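Local coordinates for epidermin biosynthesis protein EpiD (Staphylococcus aureus, PDB 3QJG) that probably catalyses, with bound FMN, the oxidative decarboxylation of the C-terminal cysteine of the epidermin precursor peptide, at residues 83-88 against 113-118; 89-94 against 127-132; 119-124 against 159-164. All coordinates share one frame; numbering follows the deposited sequence. Where two conformers were deposited one is given.

Contact 1. Residues 83-88 against 113-118; sequences LPATSN and LSIFPN. With FMN (flavin mononucleotide), chain M.
A85 pairs with P117 in a parallel beta bridge where 83-86 and 115-118 run 62° apart, with A85 N bonded to F116 O at 3.0 Å and N118 N weakly to A85 O. The contact lies between neighbouring strands of the Rossmann-like flavoprotein sheet, and illustrates how strand ends in such folds become a cofactor site; P84-T89, PATSNT here, correspond to the PASANT motif of this decarboxylase family. L83 lays CD1 over one face of the F116 ring, off centre toward the rim, in a CH-pi contact 4.0 Å from the centroid. Beside it, A85 CB is pressed unusually close to I115 CG2 (3.4 Å). P84, entered through a cis peptide, sets CB against N118 CB at 3.6 Å. N118 OD1 is held by A165 N and N17 ND2, which steadies the amide while ND2 reaches FMN O4. T86 turns OG1 between its backbone N and carbonyl carbon (chi1 54°), where it caps the helix through T89 N and bonds the phosphate. S87 N donates to flavin O2 at 2.9 Å, and the N3-H of the isoalloxazine points almost straight at N118 O, 2.7 Å away at an angle of 167°.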
loop_
_atom_site.group_PDB
_atom_site.type_symbol
_atom_site.label_atom_id
_atom_site.label_comp_id
_atom_site.label_asym_id
_atom_site.label_seq_id
_atom_site.Cartn_x
_atom_site.Cartn_y
_atom_site.Cartn_z
ATOM N N LEU A 83 -14.171 31.684 9.750
ATOM C CA LEU A 83 -14.113 31.607 11.214
ATOM C C LEU A 83 -13.615 30.232 11.668
ATOM O O LEU A 83 -14.278 29.212 11.396
ATOM C CB LEU A 83 -15.501 31.878 11.825
ATOM C CG LEU A 83 -15.450 32.149 13.328
ATOM C CD1 LEU A 83 -16.662 32.902 13.845
ATOM C CD2 LEU A 83 -15.219 30.870 14.119
ATOM N N PRO A 84 -12.446 30.184 12.329
ATOM C CA PRO A 84 -11.427 31.238 12.540
ATOM C C PRO A 84 -10.673 31.517 11.249
ATOM O O PRO A 84 -10.433 30.584 10.483
ATOM C CB PRO A 84 -10.458 30.603 13.511
ATOM C CG PRO A 84 -10.644 29.082 13.278
ATOM C CD PRO A 84 -12.052 28.899 12.931
ATOM N N ALA A 85 -10.217 32.755 11.076
ATOM C CA ALA A 85 -9.544 33.187 9.910
ATOM C C ALA A 85 -8.115 33.375 10.302
ATOM O O ALA A 85 -7.852 34.224 11.154
ATOM C CB ALA A 85 -10.110 34.553 9.381
ATOM N N THR A 86 -7.234 32.582 9.663
ATOM C CA THR A 86 -5.813 32.699 9.775
ATOM C C THR A 86 -5.302 33.866 9.013
ATOM O O THR A 86 -5.924 34.314 8.012
ATOM C CB THR A 86 -5.082 31.472 9.188
ATOM O OG1 THR A 86 -5.513 31.231 7.836
ATOM C CG2 THR A 86 -5.333 30.238 10.045
ATOM N N SER A 87 -4.135 34.329 9.450
ATOM C CA SER A 87 -3.412 35.301 8.697
ATOM C C SER A 87 -3.138 34.892 7.229
ATOM O O SER A 87 -3.282 35.734 6.315
ATOM C CB SER A 87 -2.098 35.576 9.396
ATOM O OG SER A 87 -1.552 36.738 8.874
ATOM N N ASN A 88 -2.761 33.618 6.980
ATOM C CA ASN A 88 -2.514 33.153 5.618
ATOM C C ASN A 88 -3.684 33.302 4.732
ATOM O O ASN A 88 -3.512 33.768 3.601
ATOM C CB ASN A 88 -2.066 31.665 5.632
ATOM C CG ASN A 88 -2.072 31.016 4.293
ATOM O OD1 ASN A 88 -1.206 31.268 3.501
ATOM N ND2 ASN A 88 -3.025 30.027 4.068
ATOM N N LEU A 113 -18.996 38.304 2.192
ATOM C CA LEU A 113 -17.962 37.686 2.965
ATOM C C LEU A 113 -17.546 38.454 4.190
ATOM O O LEU A 113 -17.270 39.669 4.122
ATOM C CB LEU A 113 -16.748 37.468 2.063
ATOM C CG LEU A 113 -15.496 36.824 2.678
ATOM C CD1 LEU A 113 -15.863 35.334 2.701
ATOM C CD2 LEU A 113 -14.285 37.201 1.811
ATOM N N SER A 114 -17.481 37.723 5.307
ATOM C CA SER A 114 -17.160 38.260 6.631
ATOM C C SER A 114 -16.011 37.433 7.151
ATOM O O SER A 114 -16.082 36.219 7.119
ATOM C CB SER A 114 -18.318 38.088 7.617
ATOM O OG SER A 114 -19.404 38.915 7.308
ATOM N N ILE A 115 -14.990 38.117 7.675
ATOM C CA ILE A 115 -13.783 37.493 8.195
ATOM C C ILE A 115 -13.704 37.768 9.706
ATOM O O ILE A 115 -13.897 38.906 10.141
ATOM C CB ILE A 115 -12.534 38.043 7.450
ATOM C CG1 ILE A 115 -12.603 37.635 5.962
ATOM C CG2 ILE A 115 -11.275 37.511 8.096
ATOM C CD1 ILE A 115 -11.530 38.267 5.026
ATOM N N PHE A 116 -13.507 36.705 10.495
ATOM C CA PHE A 116 -13.273 36.741 11.928
ATOM C C PHE A 116 -11.844 36.313 12.214
ATOM O O PHE A 116 -11.565 35.137 12.392
ATOM C CB PHE A 116 -14.248 35.816 12.616
ATOM C CG PHE A 116 -15.664 36.210 12.431
ATOM C CD1 PHE A 116 -16.299 37.036 13.349
ATOM C CD2 PHE A 116 -16.381 35.773 11.327
ATOM C CE1 PHE A 116 -17.629 37.392 13.166
ATOM C CE2 PHE A 116 -17.755 36.091 11.163
ATOM C CZ PHE A 116 -18.367 36.909 12.066
ATOM N N PRO A 117 -10.907 37.274 12.200
ATOM C CA PRO A 117 -9.506 36.996 12.351
ATOM C C PRO A 117 -9.136 36.327 13.670
ATOM O O PRO A 117 -9.759 36.585 14.740
ATOM C CB PRO A 117 -8.848 38.377 12.312
ATOM C CG PRO A 117 -9.868 39.368 11.898
ATOM C CD PRO A 117 -11.215 38.710 11.999
ATOM N N ASN A 118 -8.098 35.491 13.609
ATOM C CA ASN A 118 -7.722 34.652 14.742
ATOM C C ASN A 118 -6.261 34.280 14.636
ATOM O O ASN A 118 -5.876 33.491 13.784
ATOM C CB ASN A 118 -8.614 33.417 14.767
ATOM C CG ASN A 118 -8.560 32.673 16.113
ATOM O OD1 ASN A 118 -9.483 32.786 16.924
ATOM N ND2 ASN A 118 -7.477 31.889 16.339
HETATM N N1 FMN M . -2.328 30.500 12.140
HETATM C C2 FMN M . -3.171 31.567 12.316
HETATM O O2 FMN M . -3.152 32.490 11.510
HETATM N N3 FMN M . -3.993 31.626 13.395
HETATM C C4 FMN M . -4.006 30.631 14.323
HETATM O O4 FMN M . -4.761 30.780 15.254
HETATM C C4A FMN M . -3.158 29.534 14.188
HETATM N N5 FMN M . -3.141 28.494 15.095
HETATM C C5A FMN M . -2.339 27.420 14.876
HETATM C C6 FMN M . -2.287 26.401 15.818
HETATM C C7 FMN M . -1.471 25.310 15.600
HETATM C C7M FMN M . -1.405 24.163 16.567
HETATM C C8 FMN M . -0.682 25.261 14.444
HETATM C C8M FMN M . 0.275 24.125 14.174
HETATM C C9 FMN M . -0.692 26.298 13.535
HETATM C C9A FMN M . -1.522 27.390 13.740
HETATM N N10 FMN M . -1.510 28.443 12.827
HETATM C C10 FMN M . -2.331 29.492 13.059
HETATM C "C1'" FMN M . -0.661 28.478 11.582
HETATM C "C2'" FMN M . -1.499 28.151 10.348
HETATM O "O2'" FMN M . -2.234 26.929 10.556
HETATM C "C3'" FMN M . -0.560 28.134 9.199
HETATM O "O3'" FMN M . 0.005 29.444 8.954
HETATM C "C4'" FMN M . -1.243 27.605 7.937
HETATM O "O4'" FMN M . -0.378 27.724 6.820
HETATM C "C5'" FMN M . -2.460 28.381 7.557
HETATM O "O5'" FMN M . -3.086 27.637 6.528
HETATM P P FMN M . -4.608 27.925 6.097
HETATM O O1P FMN M . -4.763 27.403 4.703
HETATM O O2P FMN M . -4.852 29.398 6.167
HETATM O O3P FMN M . -5.655 27.177 6.810
#

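Contact 2. Residues 89-94 against 127-132; sequences TINKIA and PVTQNN. With FMN (flavin mononucleotide), chain M.
N91 and N132 meet across two helices as crossed amides, their planes turned 54° apart. N132 donates ND2 to N91 OD1 at 2.9 Å, nearly straight at 165°, and the acceptor lies almost in the amide plane of N132, whereas the donor stands above the carbonyl plane of N91. A first torsion of -66° swings the N91 amide to the side of its own backbone N, where OD1 can meet N132, and the two side chains cross at about a right angle. The same N91 OD1 sits 3.4 Å from N132 CB, making this the close part of the contact; A94 CB also faces N132 here. The other amide end of N91 is used too, since ND2 bonds G96 O of the second subunit. Toward the start of helix 127-138 the fit relaxes: T129 OG1 is 3.4 Å from N91 ND2, and V128 O comes only within 4.1 Å of N91 OD1. T129 OG1 is hydrogen-bonded to S87 OG and M123 O. The two helices pack on one side of the Rossmann-like sheet, where the axes of 89-94 and 127-132 approach to 9.4 Å. Next to N91 in the helix, I90 points toward 127-132 and continues the apolar filling onto I133 and L136. On the far flank of helix 127-138, Q130 turns away from the contact and is partly exposed, in contrast to the buried amide pair. At the N-terminal end of 89-94, T89 OG1 donates to FMN O2P at 2.8 Å.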
loop_
_atom_site.group_PDB
_atom_site.type_symbol
_atom_site.label_atom_id
_atom_site.label_comp_id
_atom_site.label_asym_id
_atom_site.label_seq_id
_atom_site.Cartn_x
_atom_site.Cartn_y
_atom_site.Cartn_z
ATOM N N THR A 89 -4.860 32.763 5.166
ATOM C CA THR A 89 -6.036 32.897 4.389
ATOM C C THR A 89 -6.408 34.391 4.125
ATOM O O THR A 89 -6.694 34.753 2.989
ATOM C CB THR A 89 -7.178 32.087 4.987
ATOM O OG1 THR A 89 -6.918 30.683 4.804
ATOM C CG2 THR A 89 -8.517 32.455 4.378
ATOM N N ILE A 90 -6.304 35.272 5.112
ATOM C CA ILE A 90 -6.663 36.695 4.909
ATOM C C ILE A 90 -5.756 37.312 3.795
ATOM O O ILE A 90 -6.227 38.006 2.849
ATOM C CB ILE A 90 -6.603 37.457 6.276
ATOM C CG1 ILE A 90 -7.831 37.121 7.108
ATOM C CG2 ILE A 90 -6.424 39.010 6.143
ATOM C CD1 ILE A 90 -7.702 37.448 8.581
ATOM N N ASN A 91 -4.473 36.994 3.892
ATOM C CA ASN A 91 -3.479 37.558 3.001
ATOM C C ASN A 91 -3.554 36.920 1.568
ATOM O O ASN A 91 -3.275 37.580 0.537
ATOM C CB ASN A 91 -2.102 37.412 3.599
ATOM C CG ASN A 91 -1.922 38.204 4.840
ATOM O OD1 ASN A 91 -2.392 39.354 4.941
ATOM N ND2 ASN A 91 -1.270 37.607 5.831
ATOM N N LYS A 92 -3.904 35.654 1.509
ATOM C CA LYS A 92 -4.166 35.024 0.220
ATOM C C LYS A 92 -5.418 35.688 -0.416
ATOM O O LYS A 92 -5.404 36.041 -1.613
ATOM C CB LYS A 92 -4.352 33.515 0.333
ATOM C CG LYS A 92 -3.090 32.671 0.628
ATOM C CD LYS A 92 -2.993 31.462 -0.200
ATOM C CE LYS A 92 -1.991 30.395 0.152
ATOM N NZ LYS A 92 -2.590 29.014 -0.216
ATOM N N ILE A 93 -6.508 35.801 0.354
ATOM C CA ILE A 93 -7.684 36.495 -0.135
ATOM C C ILE A 93 -7.402 37.949 -0.553
ATOM O O ILE A 93 -7.832 38.348 -1.613
ATOM C CB ILE A 93 -8.844 36.468 0.807
ATOM C CG1 ILE A 93 -9.295 35.010 1.065
ATOM C CG2 ILE A 93 -9.993 37.201 0.171
ATOM C CD1 ILE A 93 -10.154 34.867 2.254
ATOM N N ALA A 94 -6.641 38.707 0.252
ATOM C CA ALA A 94 -6.379 40.078 -0.088
ATOM C C ALA A 94 -5.831 40.076 -1.501
ATOM O O ALA A 94 -6.153 40.982 -2.245
ATOM C CB ALA A 94 -5.401 40.752 0.915
ATOM N N PRO A 127 2.714 44.421 9.305
ATOM C CA PRO A 127 2.149 45.454 8.409
ATOM C C PRO A 127 1.561 44.939 7.117
ATOM O O PRO A 127 0.743 45.637 6.511
ATOM C CB PRO A 127 3.318 46.367 8.059
ATOM C CG PRO A 127 4.527 45.838 8.759
ATOM C CD PRO A 127 4.174 44.520 9.451
ATOM N N VAL A 128 1.995 43.756 6.688
ATOM C CA VAL A 128 1.476 43.158 5.502
ATOM C C VAL A 128 0.068 42.786 5.818
ATOM O O VAL A 128 -0.825 43.186 5.086
ATOM C CB VAL A 128 2.305 41.954 5.069
ATOM C CG1 VAL A 128 1.675 41.331 3.849
ATOM C CG2 VAL A 128 3.830 42.520 4.722
ATOM N N THR A 129 -0.139 42.078 6.935
ATOM C CA THR A 129 -1.494 41.680 7.324
ATOM C C THR A 129 -2.366 42.932 7.517
ATOM O O THR A 129 -3.514 42.977 7.094
ATOM C CB THR A 129 -1.500 40.806 8.576
ATOM O OG1 THR A 129 -0.627 39.702 8.371
ATOM C CG2 THR A 129 -2.923 40.265 8.870
ATOM N N GLN A 130 -1.798 43.981 8.107
ATOM C CA GLN A 130 -2.584 45.207 8.307
ATOM C C GLN A 130 -2.925 45.882 6.995
ATOM O O GLN A 130 -3.921 46.533 6.907
ATOM C CB GLN A 130 -1.838 46.236 9.192
ATOM C CG GLN A 130 -1.810 45.931 10.677
ATOM C CD GLN A 130 -0.746 46.758 11.386
ATOM O OE1 GLN A 130 0.157 47.322 10.745
ATOM N NE2 GLN A 130 -0.847 46.849 12.704
ATOM N N ASN A 131 -2.058 45.820 5.998
ATOM C CA ASN A 131 -2.360 46.448 4.701
ATOM C C ASN A 131 -3.513 45.696 3.962
ATOM O O ASN A 131 -4.354 46.288 3.281
ATOM C CB ASN A 131 -1.171 46.347 3.808
ATOM C CG ASN A 131 -0.033 47.191 4.267
ATOM O OD1 ASN A 131 -0.182 48.043 5.134
ATOM N ND2 ASN A 131 1.116 46.976 3.687
ATOM N N ASN A 132 -3.454 44.376 4.068
ATOM C CA ASN A 132 -4.423 43.491 3.443
ATOM C C ASN A 132 -5.789 43.577 4.048
ATOM O O ASN A 132 -6.782 43.519 3.333
ATOM C CB ASN A 132 -3.875 42.056 3.435
ATOM C CG ASN A 132 -2.850 41.831 2.343
ATOM O OD1 ASN A 132 -2.776 42.614 1.417
ATOM N ND2 ASN A 132 -2.063 40.744 2.434
HETATM N N1 FMN M . -2.328 30.500 12.140
HETATM C C2 FMN M . -3.171 31.567 12.316
HETATM O O2 FMN M . -3.152 32.490 11.510
HETATM N N3 FMN M . -3.993 31.626 13.395
HETATM C C4 FMN M . -4.006 30.631 14.323
HETATM O O4 FMN M . -4.761 30.780 15.254
HETATM C C4A FMN M . -3.158 29.534 14.188
HETATM N N5 FMN M . -3.141 28.494 15.095
HETATM C C5A FMN M . -2.339 27.420 14.876
HETATM C C6 FMN M . -2.287 26.401 15.818
HETATM C C7 FMN M . -1.471 25.310 15.600
HETATM C C7M FMN M . -1.405 24.163 16.567
HETATM C C8 FMN M . -0.682 25.261 14.444
HETATM C C8M FMN M . 0.275 24.125 14.174
HETATM C C9 FMN M . -0.692 26.298 13.535
HETATM C C9A FMN M . -1.522 27.390 13.740
HETATM N N10 FMN M . -1.510 28.443 12.827
HETATM C C10 FMN M . -2.331 29.492 13.059
HETATM C "C1'" FMN M . -0.661 28.478 11.582
HETATM C "C2'" FMN M . -1.499 28.151 10.348
HETATM O "O2'" FMN M . -2.234 26.929 10.556
HETATM C "C3'" FMN M . -0.560 28.134 9.199
HETATM O "O3'" FMN M . 0.005 29.444 8.954
HETATM C "C4'" FMN M . -1.243 27.605 7.937
HETATM O "O4'" FMN M . -0.378 27.724 6.820
HETATM C "C5'" FMN M . -2.460 28.381 7.557
HETATM O "O5'" FMN M . -3.086 27.637 6.528
HETATM P P FMN M . -4.608 27.925 6.097
HETATM O O1P FMN M . -4.763 27.403 4.703
HETATM O O2P FMN M . -4.852 29.398 6.167
HETATM O O3P FMN M . -5.655 27.177 6.810
#

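Contact 3. Residues 119-124 against 159-164; sequences MNLRMW and FKKNVV. With FMN (flavin mononucleotide), chain M.
M119 and V163 run alongside one another from an antiparallel hydrogen-bonded pair held by its backbone: M119 N gives its hydrogen to V163 O at 2.9 Å, and V163 N returns one to M119 O nearly in line with the carbonyl. In one of the two conformers of V163, CG1 lies 3.6 Å from M119 CG and 4.0 Å above one face of the W124 ring, offset toward the rim. At the next position N120 and N162 diverge; a water accepts from ND2 of both, and a second water joins N120 ND2 to K161 N. N120 is the N-cap residue of helix 121-124, and its OD1 accepts from R122 N at 2.9 Å. L121 N then bonds K161 O at 174°, while the L121 side chain lies slantwise over that of K161, CD2 3.7 Å from both CB and CD of K161. Residues 117-124 match the family's PXMNXXMW motif, which in relatives is linked to substrate recognition, and M119 CA lies 3.6 Å from FMN N3. Strand 158-163 lies between strands 113-120 and 148-153, antiparallel to both, with M119 reaching across to I90 of helix 87-94 and helix 121-124 leading on to helix 127-138.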
loop_
_atom_site.group_PDB
_atom_site.type_symbol
_atom_site.label_atom_id
_atom_site.label_comp_id
_atom_site.label_asym_id
_atom_site.label_seq_id
_atom_site.Cartn_x
_atom_site.Cartn_y
_atom_site.Cartn_z
ATOM N N MET A 119 -5.410 34.911 15.435
ATOM C CA MET A 119 -3.998 34.726 15.225
ATOM C C MET A 119 -3.187 35.421 16.284
ATOM O O MET A 119 -3.670 36.340 16.940
ATOM C CB MET A 119 -3.640 35.266 13.858
ATOM C CG MET A 119 -3.833 36.788 13.740
ATOM S SD MET A 119 -3.567 37.417 12.075
ATOM C CE MET A 119 -5.071 36.925 11.322
ATOM N N ASN A 120 -1.956 34.971 16.476
ATOM C CA ASN A 120 -1.038 35.650 17.385
ATOM C C ASN A 120 -0.958 37.123 17.046
ATOM O O ASN A 120 -0.958 37.493 15.880
ATOM C CB ASN A 120 0.360 35.052 17.281
ATOM C CG ASN A 120 1.275 35.582 18.319
ATOM O OD1 ASN A 120 2.050 36.499 18.053
ATOM N ND2 ASN A 120 1.183 35.039 19.528
ATOM N N LEU A 121 -0.912 37.967 18.060
ATOM C CA LEU A 121 -0.746 39.409 17.839
ATOM C C LEU A 121 0.387 39.797 16.861
ATOM O O LEU A 121 0.251 40.769 16.124
ATOM C CB LEU A 121 -0.469 40.090 19.166
ATOM C CG LEU A 121 -0.448 41.605 19.151
ATOM C CD1 LEU A 121 -1.745 42.102 18.573
ATOM C CD2 LEU A 121 -0.257 42.074 20.588
ATOM N N ARG A 122 1.496 39.054 16.848
ATOM C CA ARG A 122 2.636 39.386 15.964
ATOM C C ARG A 122 2.231 39.294 14.527
ATOM O O ARG A 122 2.743 40.037 13.683
ATOM C CB ARG A 122 3.806 38.407 16.152
ATOM C CG ARG A 122 4.417 38.474 17.499
ATOM C CD ARG A 122 5.236 37.245 17.823
ATOM N NE ARG A 122 6.041 37.584 18.988
ATOM C CZ ARG A 122 5.913 37.080 20.213
ATOM N NH1 ARG A 122 5.026 36.130 20.484
ATOM N NH2 ARG A 122 6.715 37.534 21.176
ATOM N N MET A 123 1.321 38.366 14.246
ATOM C CA MET A 123 0.894 38.162 12.897
ATOM C C MET A 123 -0.155 39.203 12.537
ATOM O O MET A 123 -0.191 39.674 11.412
ATOM C CB MET A 123 0.371 36.750 12.726
ATOM C CG MET A 123 1.339 35.636 13.195
ATOM S SD MET A 123 0.420 34.091 13.391
ATOM C CE MET A 123 0.632 33.404 11.753
ATOM N N TRP A 124 -1.003 39.556 13.509
ATOM C CA TRP A 124 -2.037 40.599 13.345
ATOM C C TRP A 124 -1.371 41.931 13.068
ATOM O O TRP A 124 -1.850 42.735 12.278
ATOM C CB TRP A 124 -2.905 40.722 14.616
ATOM C CG TRP A 124 -4.094 41.689 14.508
ATOM C CD1 TRP A 124 -4.406 42.726 15.371
ATOM C CD2 TRP A 124 -5.131 41.683 13.513
ATOM N NE1 TRP A 124 -5.534 43.384 14.947
ATOM C CE2 TRP A 124 -6.013 42.769 13.820
ATOM C CE3 TRP A 124 -5.385 40.900 12.383
ATOM C CZ2 TRP A 124 -7.135 43.076 13.041
ATOM C CZ3 TRP A 124 -6.523 41.195 11.596
ATOM C CH2 TRP A 124 -7.381 42.295 11.933
ATOM N N PHE A 159 2.238 32.833 28.361
ATOM C CA PHE A 159 1.179 33.783 28.055
ATOM C C PHE A 159 1.357 34.318 26.642
ATOM O O PHE A 159 2.444 34.760 26.275
ATOM C CB PHE A 159 1.160 34.935 29.066
ATOM C CG PHE A 159 0.433 34.591 30.340
ATOM C CD1 PHE A 159 -0.949 34.526 30.358
ATOM C CD2 PHE A 159 1.125 34.318 31.505
ATOM C CE1 PHE A 159 -1.632 34.210 31.530
ATOM C CE2 PHE A 159 0.449 34.000 32.673
ATOM C CZ PHE A 159 -0.929 33.936 32.688
ATOM N N LYS A 160 0.282 34.264 25.866
ATOM C CA LYS A 160 0.256 34.780 24.489
ATOM C C LYS A 160 -0.844 35.815 24.244
ATOM O O LYS A 160 -1.907 35.779 24.858
ATOM C CB LYS A 160 0.090 33.622 23.498
ATOM C CG LYS A 160 1.277 32.642 23.536
ATOM C CD LYS A 160 1.214 31.641 22.430
ATOM C CE LYS A 160 2.484 30.735 22.394
ATOM N NZ LYS A 160 2.299 29.585 21.436
ATOM N N LYS A 161 -0.571 36.706 23.304
ATOM C CA LYS A 161 -1.489 37.762 22.899
ATOM C C LYS A 161 -2.054 37.362 21.540
ATOM O O LYS A 161 -1.334 36.939 20.664
ATOM C CB LYS A 161 -0.748 39.119 22.811
ATOM C CG LYS A 161 -0.135 39.585 24.116
ATOM C CD LYS A 161 0.543 40.996 23.990
ATOM C CE LYS A 161 0.760 41.723 25.336
ATOM N NZ LYS A 161 2.186 41.686 25.804
ATOM N N ASN A 162 -3.359 37.493 21.383
ATOM C CA ASN A 162 -4.051 36.977 20.221
ATOM C C ASN A 162 -5.151 37.938 19.879
ATOM O O ASN A 162 -5.683 38.607 20.790
ATOM C CB ASN A 162 -4.739 35.665 20.594
ATOM C CG ASN A 162 -3.791 34.490 20.663
ATOM O OD1 ASN A 162 -3.588 33.930 21.733
ATOM N ND2 ASN A 162 -3.204 34.105 19.510
ATOM N N VAL A 163 -5.461 38.035 18.589
ATOM C CA VAL A 163 -6.790 38.403 18.160
ATOM C C VAL A 163 -7.561 37.081 18.030
ATOM O O VAL A 163 -7.048 36.120 17.492
ATOM C CB VAL A 163 -6.777 39.184 16.838
ATOM C CG1 VAL A 163 -6.480 38.295 15.630
ATOM C CG2 VAL A 163 -8.056 39.870 16.655
ATOM N N VAL A 164 -8.787 37.040 18.515
ATOM C CA VAL A 164 -9.532 35.781 18.602
ATOM C C VAL A 164 -10.947 35.853 18.007
ATOM O O VAL A 164 -11.546 36.915 17.924
ATOM C CB VAL A 164 -9.597 35.393 20.109
ATOM C CG1 VAL A 164 -10.523 34.258 20.305
ATOM C CG2 VAL A 164 -8.194 35.039 20.618
HETATM N N1 FMN M . -2.328 30.500 12.140
HETATM C C2 FMN M . -3.171 31.567 12.316
HETATM O O2 FMN M . -3.152 32.490 11.510
HETATM N N3 FMN M . -3.993 31.626 13.395
HETATM C C4 FMN M . -4.006 30.631 14.323
HETATM O O4 FMN M . -4.761 30.780 15.254
HETATM C C4A FMN M . -3.158 29.534 14.188
HETATM N N5 FMN M . -3.141 28.494 15.095
HETATM C C5A FMN M . -2.339 27.420 14.876
HETATM C C6 FMN M . -2.287 26.401 15.818
HETATM C C7 FMN M . -1.471 25.310 15.600
HETATM C C7M FMN M . -1.405 24.163 16.567
HETATM C C8 FMN M . -0.682 25.261 14.444
HETATM C C8M FMN M . 0.275 24.125 14.174
HETATM C C9 FMN M . -0.692 26.298 13.535
HETATM C C9A FMN M . -1.522 27.390 13.740
HETATM N N10 FMN M . -1.510 28.443 12.827
HETATM C C10 FMN M . -2.331 29.492 13.059
HETATM C "C1'" FMN M . -0.661 28.478 11.582
HETATM C "C2'" FMN M . -1.499 28.151 10.348
HETATM O "O2'" FMN M . -2.234 26.929 10.556
HETATM C "C3'" FMN M . -0.560 28.134 9.199
HETATM O "O3'" FMN M . 0.005 29.444 8.954
HETATM C "C4'" FMN M . -1.243 27.605 7.937
HETATM O "O4'" FMN M . -0.378 27.724 6.820
HETATM C "C5'" FMN M . -2.460 28.381 7.557
HETATM O "O5'" FMN M . -3.086 27.637 6.528
HETATM P P FMN M . -4.608 27.925 6.097
HETATM O O1P FMN M . -4.763 27.403 4.703
HETATM O O2P FMN M . -4.852 29.398 6.167
HETATM O O3P FMN M . -5.655 27.177 6.810
HETATM O O HOH W 1 -0.640 32.700 19.644
HETATM O O HOH W 2 1.944 36.145 22.051
#

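How the contacts relate
Across the three contacts of this flavoprotein fold, chemistry follows the kind of element joined, not burial alone. Contact 1 is the most central, entirely buried, and joins parallel strands; contact 3 extends the same strand 113-120 into an antiparallel pairing that is partly exposed and bridged by water. Contact 2 is buried although farther from the chain centre, with a second subunit also reaching it, and it relies on side-chain amides where the other two rely mainly on backbone bonds. Helix 87-94 serves contacts 1 and 2, and I90 packs against P117 of contact 1 and M119 of contact 3. All three touch FMN: contact 1 at ring and phosphate, contact 2 at the phosphate, contact 3 at the pyrimidine side.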